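Local coordinates for lysin (Enterococcus phage IMEEF1, PDB 6IST), which binds calcium and, as a phage lysin with a CHAP domain of the papain-like peptidase clan, probably cuts the peptidoglycan of the enterococcal cell wall, at residues Q28-T33 with I50-Q55; M78-G83 with S106-W111; K17-D22 with T33-Q38; R39-R44 with R137-A142. One frame throughout, in Å; residues are numbered along the deposited sequence.

Interaction 1: residues Q28-T33 with I50-Q55; sequences QCMDLT and IALVDQ. With CA (calcium ion), chain E.
Met30 meets Leu52 tip to tip, its CE methyl 3.7 Å from CD2 of Leu52 and equally near CG of the same leucine. The sulfur takes part as well, with Met30 SD 3.9 Å from Leu52 CD1. With CG anti to the backbone N (chi1 -160°) and a bend at chi2, the methionine leaves the helix and sends its thioether across to the loop. One turn later Thr33 adds its CG2 methyl, 4.3 Å from Leu52 CD1, while its hydroxyl is hydrogen-bonded to Thr91 on strand 90-94. Leu52 is thereby wedged between the helix and the six-stranded sheet, where Ile79 and Ile136 also touch it. This is the layout of a CHAP domain in the papain-like clan: a helix that starts at a cysteine, here Cys29 beside His90, packed on an antiparallel sheet. Those two and Asp108 have the geometry of a Cys-His-Asp triad, consistent with a catalytic role. On the loop side, residues 50-55 fold back on themselves. Ala51 O accepts three N-H groups, and Gln55 NE2 comes to it from above the carbonyl plane at 3.1 Å, while Tyr46 O also bonds that amide nitrogen. At the start of the helix Asp31 OD2 binds the calcium ion at 2.5 Å and accepts from Gln28 N through its anti lone pair.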
loop_
_atom_site.group_PDB
_atom_site.type_symbol
_atom_site.label_atom_id
_atom_site.label_comp_id
_atom_site.label_asym_id
_atom_site.label_seq_id
_atom_site.Cartn_x
_atom_site.Cartn_y
_atom_site.Cartn_z
ATOM N N GLN C 28 8.457 23.919 -9.535
ATOM C CA GLN C 28 9.526 23.443 -10.363
ATOM C C GLN C 28 9.054 22.429 -11.406
ATOM O O GLN C 28 7.891 21.985 -11.353
ATOM C CB GLN C 28 10.577 22.822 -9.482
ATOM C CG GLN C 28 11.172 23.846 -8.489
ATOM C CD GLN C 28 12.064 24.873 -9.160
ATOM O OE1 GLN C 28 12.868 24.561 -10.060
ATOM N NE2 GLN C 28 11.964 26.118 -8.720
ATOM N N CYS C 29 9.946 22.038 -12.294
ATOM C CA CYS C 29 9.542 21.080 -13.352
ATOM C C CYS C 29 9.109 19.725 -12.829
ATOM O O CYS C 29 8.028 19.179 -13.224
ATOM C CB CYS C 29 10.562 20.983 -14.412
ATOM S SG CYS C 29 12.073 20.058 -13.970
ATOM N N MET C 30 9.879 19.195 -11.878
ATOM C CA MET C 30 9.520 17.882 -11.332
ATOM C C MET C 30 8.181 17.881 -10.577
ATOM O O MET C 30 7.494 16.846 -10.518
ATOM C CB MET C 30 10.714 17.370 -10.478
ATOM C CG MET C 30 10.839 15.873 -10.174
ATOM S SD MET C 30 10.516 14.629 -11.436
ATOM C CE MET C 30 11.201 13.127 -10.625
ATOM N N ASP C 31 7.808 19.011 -9.943
ATOM C CA ASP C 31 6.544 19.148 -9.299
ATOM C C ASP C 31 5.367 18.758 -10.186
ATOM O O ASP C 31 4.448 18.168 -9.699
ATOM C CB ASP C 31 6.312 20.546 -8.750
ATOM C CG ASP C 31 7.178 20.842 -7.538
ATOM O OD1 ASP C 31 7.025 20.172 -6.495
ATOM O OD2 ASP C 31 8.003 21.762 -7.626
ATOM N N LEU C 32 5.392 19.147 -11.465
ATOM C CA LEU C 32 4.291 18.804 -12.336
ATOM C C LEU C 32 4.216 17.314 -12.588
ATOM O O LEU C 32 3.150 16.689 -12.456
ATOM C CB LEU C 32 4.470 19.488 -13.707
ATOM C CG LEU C 32 3.369 19.160 -14.722
ATOM C CD1 LEU C 32 2.053 19.526 -14.087
ATOM C CD2 LEU C 32 3.583 19.981 -15.971
ATOM N N THR C 33 5.366 16.727 -12.924
ATOM C CA THR C 33 5.430 15.303 -13.231
ATOM C C THR C 33 5.023 14.535 -12.005
ATOM O O THR C 33 4.291 13.559 -12.087
ATOM C CB THR C 33 6.871 14.933 -13.701
ATOM O OG1 THR C 33 7.028 15.430 -15.068
ATOM C CG2 THR C 33 7.133 13.424 -13.697
ATOM N N ILE C 50 16.465 14.492 -13.431
ATOM C CA ILE C 50 17.443 13.643 -13.976
ATOM C C ILE C 50 17.391 12.230 -13.420
ATOM O O ILE C 50 17.808 11.299 -14.080
ATOM C CB ILE C 50 18.865 14.235 -13.737
ATOM C CG1 ILE C 50 19.952 13.497 -14.529
ATOM C CG2 ILE C 50 19.228 14.324 -12.236
ATOM C CD1 ILE C 50 19.694 13.625 -16.022
ATOM N N ALA C 51 16.919 12.082 -12.181
ATOM C CA ALA C 51 16.709 10.765 -11.588
ATOM C C ALA C 51 15.637 9.963 -12.301
ATOM O O ALA C 51 15.632 8.732 -12.206
ATOM C CB ALA C 51 16.361 10.843 -10.132
ATOM N N LEU C 52 14.748 10.604 -13.070
ATOM C CA LEU C 52 13.885 9.769 -13.951
ATOM C C LEU C 52 14.620 8.838 -14.977
ATOM O O LEU C 52 14.044 7.889 -15.544
ATOM C CB LEU C 52 12.926 10.705 -14.691
ATOM C CG LEU C 52 11.896 11.452 -13.850
ATOM C CD1 LEU C 52 11.237 12.567 -14.646
ATOM C CD2 LEU C 52 10.835 10.532 -13.226
ATOM N N VAL C 53 15.867 9.104 -15.299
ATOM C CA VAL C 53 16.621 8.308 -16.275
ATOM C C VAL C 53 16.778 6.901 -15.741
ATOM O O VAL C 53 16.699 5.943 -16.469
ATOM C CB VAL C 53 18.013 8.933 -16.557
ATOM C CG1 VAL C 53 18.940 7.963 -17.267
ATOM C CG2 VAL C 53 17.863 10.134 -17.412
ATOM N N ASP C 54 17.004 6.759 -14.455
ATOM C CA ASP C 54 17.337 5.404 -14.023
ATOM C C ASP C 54 16.676 4.903 -12.729
ATOM O O ASP C 54 16.908 3.775 -12.339
ATOM C CB ASP C 54 18.862 5.376 -13.868
ATOM C CG ASP C 54 19.320 6.205 -12.689
ATOM O OD1 ASP C 54 20.397 5.861 -12.140
ATOM O OD2 ASP C 54 18.629 7.190 -12.321
ATOM N N GLN C 55 15.780 5.655 -12.132
ATOM C CA GLN C 55 15.111 5.132 -10.935
ATOM C C GLN C 55 14.147 4.012 -11.331
ATOM O O GLN C 55 13.649 3.945 -12.469
ATOM C CB GLN C 55 14.389 6.218 -10.193
ATOM C CG GLN C 55 13.120 6.724 -10.850
ATOM C CD GLN C 55 12.561 7.972 -10.154
ATOM O OE1 GLN C 55 11.556 7.876 -9.505
ATOM N NE2 GLN C 55 13.212 9.136 -10.305
HETATM CA CA CA E . 8.216 22.653 -5.312
#

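Interaction 2: residues M78-G83 with S106-W111; sequences MIWGLG and SVDQNW
This is a buried side-chain contact between two strands of the six-stranded antiparallel sheet, 77-80 and 103-108, which are not neighbours: strand 90-94 runs between them. The short segments 78-80 and 106-108 stay 10.0 Å apart at closest approach and diverge by 64°, so side chains on one face of the sheet must bridge the distance. Trp80 does most of this. Its CH2 corner brings the ring edge to Ser106 OG, which lies in the indole plane at 3.8 Å. The same CH2 is 3.7 Å from Asp108 OD2, reached obliquely, with the carboxylate plane turned 76° from the ring. Beside them Met78 CG packs loosely on Ser106 CB. Past the strand end, the six-membered ring of Trp111 approaches the five-membered ring of Trp80 obliquely, centroids 6.0 Å apart and planes inclined at 34°.

Several bonds fix the Asp108 carboxylate. Ser106 OG donates to OD1 from the syn side, 2.5 Å away and somewhat out of the carboxylate plane; its first torsion tucks the hydroxyl between the backbone N and the carbonyl carbon, facing the aspartate. OD2 is bonded to NE2 of both His90 and His127, and the rings of these histidines also meet Trp80. With Cys29 against His90, the Asp108-His90 bond is consistent with the acidic end of a Cys-His-Asp triad, as in CHAP-type cysteine peptidases.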
loop_
_atom_site.group_PDB
_atom_site.type_symbol
_atom_site.label_atom_id
_atom_site.label_comp_id
_atom_site.label_asym_id
_atom_site.label_seq_id
_atom_site.Cartn_x
_atom_site.Cartn_y
_atom_site.Cartn_z
ATOM N N MET C 78 8.343 13.331 -20.332
ATOM C CA MET C 78 9.522 13.681 -21.043
ATOM C C MET C 78 10.614 13.892 -20.080
ATOM O O MET C 78 10.430 14.455 -18.979
ATOM C CB MET C 78 9.283 15.006 -21.754
ATOM C CG MET C 78 8.180 14.985 -22.739
ATOM S SD MET C 78 8.316 13.849 -24.092
ATOM C CE MET C 78 10.076 14.060 -24.532
ATOM N N ILE C 79 11.756 13.459 -20.486
ATOM C CA ILE C 79 12.976 13.586 -19.738
ATOM C C ILE C 79 14.070 14.253 -20.558
ATOM O O ILE C 79 14.482 13.733 -21.609
ATOM C CB ILE C 79 13.455 12.188 -19.300
ATOM C CG1 ILE C 79 12.346 11.302 -18.709
ATOM C CG2 ILE C 79 14.625 12.355 -18.318
ATOM C CD1 ILE C 79 12.797 9.872 -18.588
ATOM N N TRP C 80 14.606 15.364 -20.044
ATOM C CA TRP C 80 15.782 15.996 -20.566
ATOM C C TRP C 80 16.904 15.629 -19.680
ATOM O O TRP C 80 16.798 15.843 -18.428
ATOM C CB TRP C 80 15.637 17.453 -20.554
ATOM C CG TRP C 80 14.792 18.094 -21.595
ATOM C CD1 TRP C 80 15.241 18.759 -22.729
ATOM C CD2 TRP C 80 13.351 18.178 -21.640
ATOM N NE1 TRP C 80 14.163 19.261 -23.430
ATOM C CE2 TRP C 80 13.004 18.894 -22.817
ATOM C CE3 TRP C 80 12.350 17.696 -20.857
ATOM C CZ2 TRP C 80 11.655 19.136 -23.151
ATOM C CZ3 TRP C 80 10.998 17.988 -21.146
ATOM C CH2 TRP C 80 10.697 18.682 -22.316
ATOM N N GLY C 81 17.960 15.097 -20.278
ATOM C CA GLY C 81 19.121 14.665 -19.444
ATOM C C GLY C 81 20.490 14.812 -20.051
ATOM O O GLY C 81 21.431 14.205 -19.522
ATOM N N LEU C 82 20.622 15.522 -21.166
ATOM C CA LEU C 82 21.873 15.595 -21.932
ATOM C C LEU C 82 22.350 16.985 -21.980
ATOM O O LEU C 82 21.563 17.923 -21.976
ATOM C CB LEU C 82 21.706 15.094 -23.357
ATOM C CG LEU C 82 21.242 13.618 -23.343
ATOM C CD1 LEU C 82 20.842 13.210 -24.765
ATOM C CD2 LEU C 82 22.309 12.719 -22.798
ATOM N N GLY C 83 23.663 17.171 -22.017
ATOM C CA GLY C 83 24.181 18.535 -22.155
ATOM C C GLY C 83 24.000 19.322 -20.863
ATOM O O GLY C 83 24.295 18.806 -19.760
ATOM N N SER C 106 4.886 19.683 -25.123
ATOM C CA SER C 106 4.695 19.255 -23.768
ATOM C C SER C 106 4.252 20.448 -22.853
ATOM O O SER C 106 4.492 21.625 -23.176
ATOM C CB SER C 106 5.941 18.474 -23.241
ATOM O OG SER C 106 7.056 19.350 -23.092
ATOM N N VAL C 107 3.586 20.153 -21.726
ATOM C CA VAL C 107 3.254 21.141 -20.715
ATOM C C VAL C 107 4.265 20.946 -19.619
ATOM O O VAL C 107 4.475 19.794 -19.172
ATOM C CB VAL C 107 1.865 20.916 -20.186
ATOM C CG1 VAL C 107 1.630 21.669 -18.923
ATOM C CG2 VAL C 107 0.902 21.315 -21.252
ATOM N N ASP C 108 4.991 21.994 -19.342
ATOM C CA ASP C 108 6.141 21.941 -18.440
ATOM C C ASP C 108 6.028 23.125 -17.495
ATOM O O ASP C 108 5.550 24.202 -17.880
ATOM C CB ASP C 108 7.504 22.162 -19.106
ATOM C CG ASP C 108 7.814 21.346 -20.379
ATOM O OD1 ASP C 108 7.136 20.384 -20.780
ATOM O OD2 ASP C 108 8.951 21.604 -20.882
ATOM N N GLN C 109 6.499 22.953 -16.246
ATOM C CA GLN C 109 6.770 24.087 -15.349
ATOM C C GLN C 109 8.174 24.455 -15.375
ATOM O O GLN C 109 9.038 23.598 -15.603
ATOM C CB GLN C 109 6.367 23.764 -13.905
ATOM C CG GLN C 109 4.891 23.600 -13.775
ATOM C CD GLN C 109 4.367 23.325 -12.389
ATOM O OE1 GLN C 109 3.185 23.557 -12.160
ATOM N NE2 GLN C 109 5.181 22.768 -11.490
ATOM N N ASN C 110 8.419 25.742 -15.146
ATOM C CA ASN C 110 9.772 26.257 -15.012
ATOM C C ASN C 110 10.609 26.196 -16.245
ATOM O O ASN C 110 11.865 26.070 -16.190
ATOM C CB ASN C 110 10.500 25.622 -13.824
ATOM C CG ASN C 110 11.462 26.606 -13.165
ATOM O OD1 ASN C 110 11.259 27.797 -13.207
ATOM N ND2 ASN C 110 12.515 26.101 -12.604
ATOM N N TRP C 111 9.946 26.338 -17.388
ATOM C CA TRP C 111 10.613 26.394 -18.684
ATOM C C TRP C 111 10.627 27.840 -19.124
ATOM O O TRP C 111 11.711 28.385 -19.379
ATOM C CB TRP C 111 9.954 25.498 -19.750
ATOM C CG TRP C 111 10.597 25.611 -21.109
ATOM C CD1 TRP C 111 10.210 26.441 -22.141
ATOM C CD2 TRP C 111 11.778 24.978 -21.532
ATOM N NE1 TRP C 111 11.052 26.310 -23.177
ATOM C CE2 TRP C 111 12.008 25.377 -22.864
ATOM C CE3 TRP C 111 12.606 24.001 -20.968
ATOM C CZ2 TRP C 111 13.070 24.911 -23.608
ATOM C CZ3 TRP C 111 13.650 23.544 -21.689
ATOM C CH2 TRP C 111 13.885 23.987 -23.026
#

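Interaction 3: residues K17-D22 with T33-Q38; sequences KGVDAD and TVDVMQ. With CA (calcium ion), chain E.
Val19 and Ala21 make the apolar part of the contact, laying the loop before helix 29-41 along one side of that helix. Val19 crosses Asp35 at about a right angle and rests its CG2 methyl on the aspartate's aliphatic stem, 3.9 Å from CB. Asp35 OD2 also comes within 4.1 Å of Val19 CG1, but its polar partner is the Tyr10 hydroxyl, while OD1 forms a salt bridge with Arg39. Since Asp35 CG stands anti to its own nitrogen (chi1 179°), the carboxylate extends past the valine toward those partners. Ala21 CB then touches Val34 CG1, also at 3.9 Å.

The polar link between the segments runs through water. One molecule donates to Ala21 O at 2.9 Å and accepts from Gln38 NE2, tying the loop to the following turn of the helix.

Metal bonds come from the loop's alternate residues. Asp20 OD1 and Asp22 OD1 each lie 2.4 Å from the calcium ion, giving one oxygen apiece, and Trp24 O, Gly26 O and Asp31 OD2 complete the protein ligands. Asp22 N also makes a weak bond to Asp20 OD1 within this turn.

Three carboxylates converge here, so their negative charge is probably balanced in large part by the ion. The calcium therefore joins the loop to the start of helix 29-41, while the valine and alanine contacts hold it farther along.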
loop_
_atom_site.group_PDB
_atom_site.type_symbol
_atom_site.label_atom_id
_atom_site.label_comp_id
_atom_site.label_asym_id
_atom_site.label_seq_id
_atom_site.Cartn_x
_atom_site.Cartn_y
_atom_site.Cartn_z
ATOM N N LYS C 17 -1.334 27.956 -14.433
ATOM C CA LYS C 17 -1.276 27.791 -12.982
ATOM C C LYS C 17 -0.018 26.977 -12.675
ATOM O O LYS C 17 0.670 26.516 -13.559
ATOM C CB LYS C 17 -2.472 26.988 -12.489
ATOM C CG LYS C 17 -3.842 27.534 -12.866
ATOM C CD LYS C 17 -4.804 26.370 -13.068
ATOM C CE LYS C 17 -6.159 26.831 -13.591
ATOM N NZ LYS C 17 -7.013 25.625 -13.787
ATOM N N GLY C 18 0.210 26.694 -11.415
ATOM C CA GLY C 18 1.375 25.878 -11.053
ATOM C C GLY C 18 1.016 24.994 -9.904
ATOM O O GLY C 18 0.128 25.337 -9.130
ATOM N N VAL C 19 1.680 23.851 -9.812
ATOM C CA VAL C 19 1.537 22.963 -8.701
ATOM C C VAL C 19 2.843 22.791 -8.014
ATOM O O VAL C 19 3.873 22.768 -8.656
ATOM C CB VAL C 19 0.942 21.605 -9.064
ATOM C CG1 VAL C 19 -0.550 21.810 -9.311
ATOM C CG2 VAL C 19 1.605 20.938 -10.234
ATOM N N ASP C 20 2.788 22.714 -6.674
ATOM C CA ASP C 20 3.968 22.546 -5.833
ATOM C C ASP C 20 3.732 21.249 -5.075
ATOM O O ASP C 20 2.918 21.224 -4.186
ATOM C CB ASP C 20 4.122 23.724 -4.827
ATOM C CG ASP C 20 5.399 23.607 -3.943
ATOM O OD1 ASP C 20 6.189 22.626 -4.114
ATOM O OD2 ASP C 20 5.638 24.496 -3.086
ATOM N N ALA C 21 4.434 20.188 -5.436
ATOM C CA ALA C 21 4.192 18.864 -4.858
ATOM C C ALA C 21 4.999 18.601 -3.615
ATOM O O ALA C 21 4.633 17.759 -2.822
ATOM C CB ALA C 21 4.471 17.772 -5.882
ATOM N N ASP C 22 6.067 19.334 -3.431
ATOM C CA ASP C 22 6.991 18.992 -2.402
ATOM C C ASP C 22 7.239 20.045 -1.369
ATOM O O ASP C 22 7.890 19.730 -0.389
ATOM C CB ASP C 22 8.279 18.527 -3.022
ATOM C CG ASP C 22 9.048 19.618 -3.721
ATOM O OD1 ASP C 22 8.558 20.798 -3.873
ATOM O OD2 ASP C 22 10.204 19.306 -4.121
ATOM N N THR C 33 5.366 16.727 -12.924
ATOM C CA THR C 33 5.430 15.303 -13.231
ATOM C C THR C 33 5.023 14.535 -12.005
ATOM O O THR C 33 4.291 13.559 -12.087
ATOM C CB THR C 33 6.871 14.933 -13.701
ATOM O OG1 THR C 33 7.028 15.430 -15.068
ATOM C CG2 THR C 33 7.133 13.424 -13.697
ATOM N N VAL C 34 5.501 14.957 -10.854
ATOM C CA VAL C 34 5.157 14.216 -9.632
ATOM C C VAL C 34 3.656 14.346 -9.305
ATOM O O VAL C 34 3.034 13.366 -8.998
ATOM C CB VAL C 34 5.966 14.682 -8.411
ATOM C CG1 VAL C 34 5.346 14.169 -7.119
ATOM C CG2 VAL C 34 7.410 14.285 -8.618
ATOM N N ASP C 35 3.079 15.509 -9.546
ATOM C CA ASP C 35 1.690 15.701 -9.249
ATOM C C ASP C 35 0.883 14.762 -10.116
ATOM O O ASP C 35 -0.066 14.103 -9.668
ATOM C CB ASP C 35 1.311 17.138 -9.478
ATOM C CG ASP C 35 -0.182 17.424 -9.190
ATOM O OD1 ASP C 35 -0.646 17.304 -8.028
ATOM O OD2 ASP C 35 -0.896 17.765 -10.158
ATOM N N VAL C 36 1.096 14.863 -11.412
ATOM C CA VAL C 36 0.342 14.017 -12.328
ATOM C C VAL C 36 0.513 12.519 -12.090
ATOM O O VAL C 36 -0.466 11.737 -12.067
ATOM C CB VAL C 36 0.671 14.361 -13.767
ATOM C CG1 VAL C 36 -0.075 13.459 -14.734
ATOM C CG2 VAL C 36 0.425 15.818 -14.017
ATOM N N MET C 37 1.741 12.060 -11.902
ATOM C CA MET C 37 1.941 10.688 -11.671
ATOM C C MET C 37 1.267 10.240 -10.319
ATOM O O MET C 37 0.691 9.137 -10.276
ATOM C CB MET C 37 3.426 10.345 -11.655
ATOM C CG MET C 37 4.168 10.206 -13.019
ATOM S SD MET C 37 3.422 9.224 -14.298
ATOM C CE MET C 37 2.482 10.504 -15.196
ATOM N N GLN C 38 1.372 11.025 -9.257
ATOM C CA GLN C 38 0.728 10.693 -7.986
ATOM C C GLN C 38 -0.815 10.625 -8.110
ATOM O O GLN C 38 -1.400 9.668 -7.740
ATOM C CB GLN C 38 1.069 11.686 -6.916
ATOM C CG GLN C 38 2.419 11.551 -6.317
ATOM C CD GLN C 38 2.566 12.429 -5.056
ATOM O OE1 GLN C 38 2.992 11.961 -4.000
ATOM N NE2 GLN C 38 2.130 13.684 -5.157
HETATM CA CA CA E . 8.216 22.653 -5.312
HETATM O O HOH W 1 2.315 16.165 -3.299
#

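Interaction 4: residues R39-R44 with R137-A142; sequences RFFGWR and RPPYEA
Phe41 at the end of helix 29-41 is the bump, and consecutive residues Pro138, Pro139 and Tyr140 form the hollow that receives it. The far end of the benzene ring does the filling. CZ and CE2 press on Pro138 CB, with the CZ contact tight at 3.4 Å. On the other flank of the ring tip, CE1 packs against Pro139 CD at 3.7 Å and also comes 3.6 Å from the carbonyl oxygen Pro139 O, which lies at the ring's edge near its plane. Tyr140 closes the remaining wall: Phe41 CZ lies 3.8 Å from its CE1, and the phenylalanine edge is directed at the tyrosine face in an offset edge-to-face pair, planes at 67° and centroids 5.7 Å apart. The Phe41 side chain runs at about a right angle to those of Pro138 and Tyr140, and its ring end enters between them.

The phenylalanine CG lies anti to the carbonyl carbon (chi1 -68°), directing the ring from the helix end into this notch. Tyr140 is anchored through its hydroxyl, which is hydrogen-bonded to Gly75 O. Phe61 meets Phe41 edge-to-face and also touches Pro139, so it borders the same notch, and Met37 from the preceding helical turn reaches Pro138.

Just beyond, Gly42 turns the chain with positive phi (67°) out of the helix and into strand 43-44. The contact is thus a helix C-terminus plugged into a proline-rich segment, where the chain leaves strand 132-137, the inner neighbour of edge strand 62-65 in the CHAP-domain sheet.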
loop_
_atom_site.group_PDB
_atom_site.type_symbol
_atom_site.label_atom_id
_atom_site.label_comp_id
_atom_site.label_asym_id
_atom_site.label_seq_id
_atom_site.Cartn_x
_atom_site.Cartn_y
_atom_site.Cartn_z
ATOM N N ARG C 39 -1.438 11.619 -8.726
ATOM C CA ARG C 39 -2.902 11.630 -8.824
ATOM C C ARG C 39 -3.434 10.520 -9.689
ATOM O O ARG C 39 -4.494 9.964 -9.398
ATOM C CB ARG C 39 -3.374 12.870 -9.552
ATOM C CG ARG C 39 -3.451 14.047 -8.711
ATOM C CD ARG C 39 -4.025 15.214 -9.529
ATOM N NE ARG C 39 -3.501 16.333 -8.802
ATOM C CZ ARG C 39 -3.988 16.800 -7.661
ATOM N NH1 ARG C 39 -5.134 16.345 -7.135
ATOM N NH2 ARG C 39 -3.345 17.794 -7.088
ATOM N N PHE C 40 -2.773 10.244 -10.814
ATOM C CA PHE C 40 -3.319 9.278 -11.736
ATOM C C PHE C 40 -2.851 7.850 -11.575
ATOM O O PHE C 40 -3.624 6.895 -11.828
ATOM C CB PHE C 40 -3.103 9.723 -13.143
ATOM C CG PHE C 40 -3.998 10.878 -13.529
ATOM C CD1 PHE C 40 -5.268 10.643 -14.054
ATOM C CD2 PHE C 40 -3.565 12.130 -13.374
ATOM C CE1 PHE C 40 -6.108 11.701 -14.322
ATOM C CE2 PHE C 40 -4.373 13.201 -13.618
ATOM C CZ PHE C 40 -5.648 12.987 -14.101
ATOM N N PHE C 41 -1.613 7.675 -11.203
ATOM C CA PHE C 41 -1.034 6.338 -11.096
ATOM C C PHE C 41 -0.611 5.915 -9.694
ATOM O O PHE C 41 -0.143 4.820 -9.528
ATOM C CB PHE C 41 0.160 6.266 -12.011
ATOM C CG PHE C 41 -0.215 6.332 -13.436
ATOM C CD1 PHE C 41 -0.722 5.227 -14.041
ATOM C CD2 PHE C 41 -0.097 7.514 -14.158
ATOM C CE1 PHE C 41 -1.050 5.274 -15.381
ATOM C CE2 PHE C 41 -0.490 7.577 -15.467
ATOM C CZ PHE C 41 -1.015 6.470 -16.049
ATOM N N GLY C 42 -0.734 6.793 -8.729
ATOM C CA GLY C 42 -0.357 6.474 -7.341
ATOM C C GLY C 42 1.159 6.278 -7.244
ATOM O O GLY C 42 1.631 5.645 -6.291
ATOM N N TRP C 43 1.910 6.845 -8.174
ATOM C CA TRP C 43 3.393 6.727 -8.202
ATOM C C TRP C 43 3.963 8.100 -7.827
ATOM O O TRP C 43 3.641 9.100 -8.503
ATOM C CB TRP C 43 3.861 6.347 -9.571
ATOM C CG TRP C 43 5.399 6.376 -9.728
ATOM C CD1 TRP C 43 6.311 5.950 -8.817
ATOM C CD2 TRP C 43 6.127 6.776 -10.855
ATOM N NE1 TRP C 43 7.558 6.104 -9.286
ATOM C CE2 TRP C 43 7.477 6.554 -10.581
ATOM C CE3 TRP C 43 5.782 7.243 -12.115
ATOM C CZ2 TRP C 43 8.455 6.872 -11.471
ATOM C CZ3 TRP C 43 6.766 7.567 -12.984
ATOM C CH2 TRP C 43 8.088 7.369 -12.678
ATOM N N ARG C 44 4.828 8.182 -6.803
ATOM C CA ARG C 44 5.606 9.424 -6.527
ATOM C C ARG C 44 7.067 9.226 -7.004
ATOM O O ARG C 44 7.872 8.568 -6.341
ATOM C CB ARG C 44 5.560 9.801 -5.028
ATOM C CG ARG C 44 6.346 11.035 -4.695
ATOM C CD ARG C 44 6.187 11.489 -3.215
ATOM N NE ARG C 44 7.229 10.782 -2.427
ATOM C CZ ARG C 44 7.514 10.938 -1.118
ATOM N NH1 ARG C 44 8.519 10.238 -0.571
ATOM N NH2 ARG C 44 6.860 11.830 -0.374
ATOM N N ARG C 137 6.850 6.056 -20.355
ATOM C CA ARG C 137 5.515 5.815 -20.895
ATOM C C ARG C 137 4.666 5.097 -19.846
ATOM O O ARG C 137 4.926 3.926 -19.530
ATOM C CB ARG C 137 5.647 5.020 -22.174
ATOM C CG ARG C 137 4.323 4.661 -22.778
ATOM C CD ARG C 137 4.517 4.426 -24.259
ATOM N NE ARG C 137 5.177 5.592 -24.871
ATOM C CZ ARG C 137 5.878 5.574 -26.017
ATOM N NH1 ARG C 137 5.992 4.446 -26.718
ATOM N NH2 ARG C 137 6.444 6.676 -26.478
ATOM N N PRO C 138 3.702 5.805 -19.242
ATOM C CA PRO C 138 2.784 5.165 -18.254
ATOM C C PRO C 138 1.870 4.203 -19.023
ATOM O O PRO C 138 1.682 4.359 -20.265
ATOM C CB PRO C 138 1.931 6.305 -17.709
ATOM C CG PRO C 138 2.704 7.528 -18.015
ATOM C CD PRO C 138 3.439 7.245 -19.326
ATOM N N PRO C 139 1.317 3.259 -18.320
ATOM C CA PRO C 139 0.370 2.286 -18.912
ATOM C C PRO C 139 -1.048 2.871 -19.006
ATOM O O PRO C 139 -1.761 2.950 -18.034
ATOM C CB PRO C 139 0.429 1.140 -17.944
ATOM C CG PRO C 139 0.760 1.719 -16.636
ATOM C CD PRO C 139 1.501 3.002 -16.881
ATOM N N TYR C 140 -1.420 3.342 -20.177
ATOM C CA TYR C 140 -2.737 3.903 -20.397
ATOM C C TYR C 140 -3.662 2.789 -20.944
ATOM O O TYR C 140 -3.184 1.876 -21.601
ATOM C CB TYR C 140 -2.648 5.025 -21.420
ATOM C CG TYR C 140 -1.988 6.274 -20.877
ATOM C CD1 TYR C 140 -2.564 6.978 -19.841
ATOM C CD2 TYR C 140 -0.765 6.724 -21.371
ATOM C CE1 TYR C 140 -1.976 8.131 -19.334
ATOM C CE2 TYR C 140 -0.164 7.866 -20.830
ATOM C CZ TYR C 140 -0.751 8.555 -19.799
ATOM O OH TYR C 140 -0.106 9.711 -19.248
ATOM N N GLU C 141 -4.967 2.911 -20.735
ATOM C CA GLU C 141 -5.992 2.064 -21.431
ATOM C C GLU C 141 -5.903 2.088 -22.964
ATOM O O GLU C 141 -5.640 3.140 -23.565
ATOM C CB GLU C 141 -7.415 2.523 -21.038
ATOM C CG GLU C 141 -8.582 1.654 -21.546
ATOM C CD GLU C 141 -9.888 2.448 -21.779
ATOM O OE1 GLU C 141 -10.292 2.609 -22.969
ATOM O OE2 GLU C 141 -10.520 2.906 -20.786
ATOM N N ALA C 142 -6.141 0.928 -23.586
ATOM C CA ALA C 142 -6.313 0.780 -25.054
ATOM C C ALA C 142 -5.056 1.001 -25.934
ATOM O O ALA C 142 -5.189 1.051 -27.167
ATOM C CB ALA C 142 -7.486 1.636 -25.560
#

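How the interactions relate
Helix 29-41 threads through three of the contacts: its start serves interaction 1, its middle interaction 3 and its end interaction 4. Interactions 1 and 3 share Thr33 and the calcium ion, have centres about 11 Å apart, and alternate along the chain, as do 1 and 4. Interaction 2 lies across the six-stranded sheet, about 9 Å from interaction 1 and about 19 Å from interaction 4, whose loop encloses it in sequence. Gln109 probably ties three of them together, its NE2 bonding Gln28 O and its OE1 Val19 N. The calcium loop, the helix start and the probable triad are thus directly connected, while interaction 4 packs the helix's far end against the segment that follows strand 132-137.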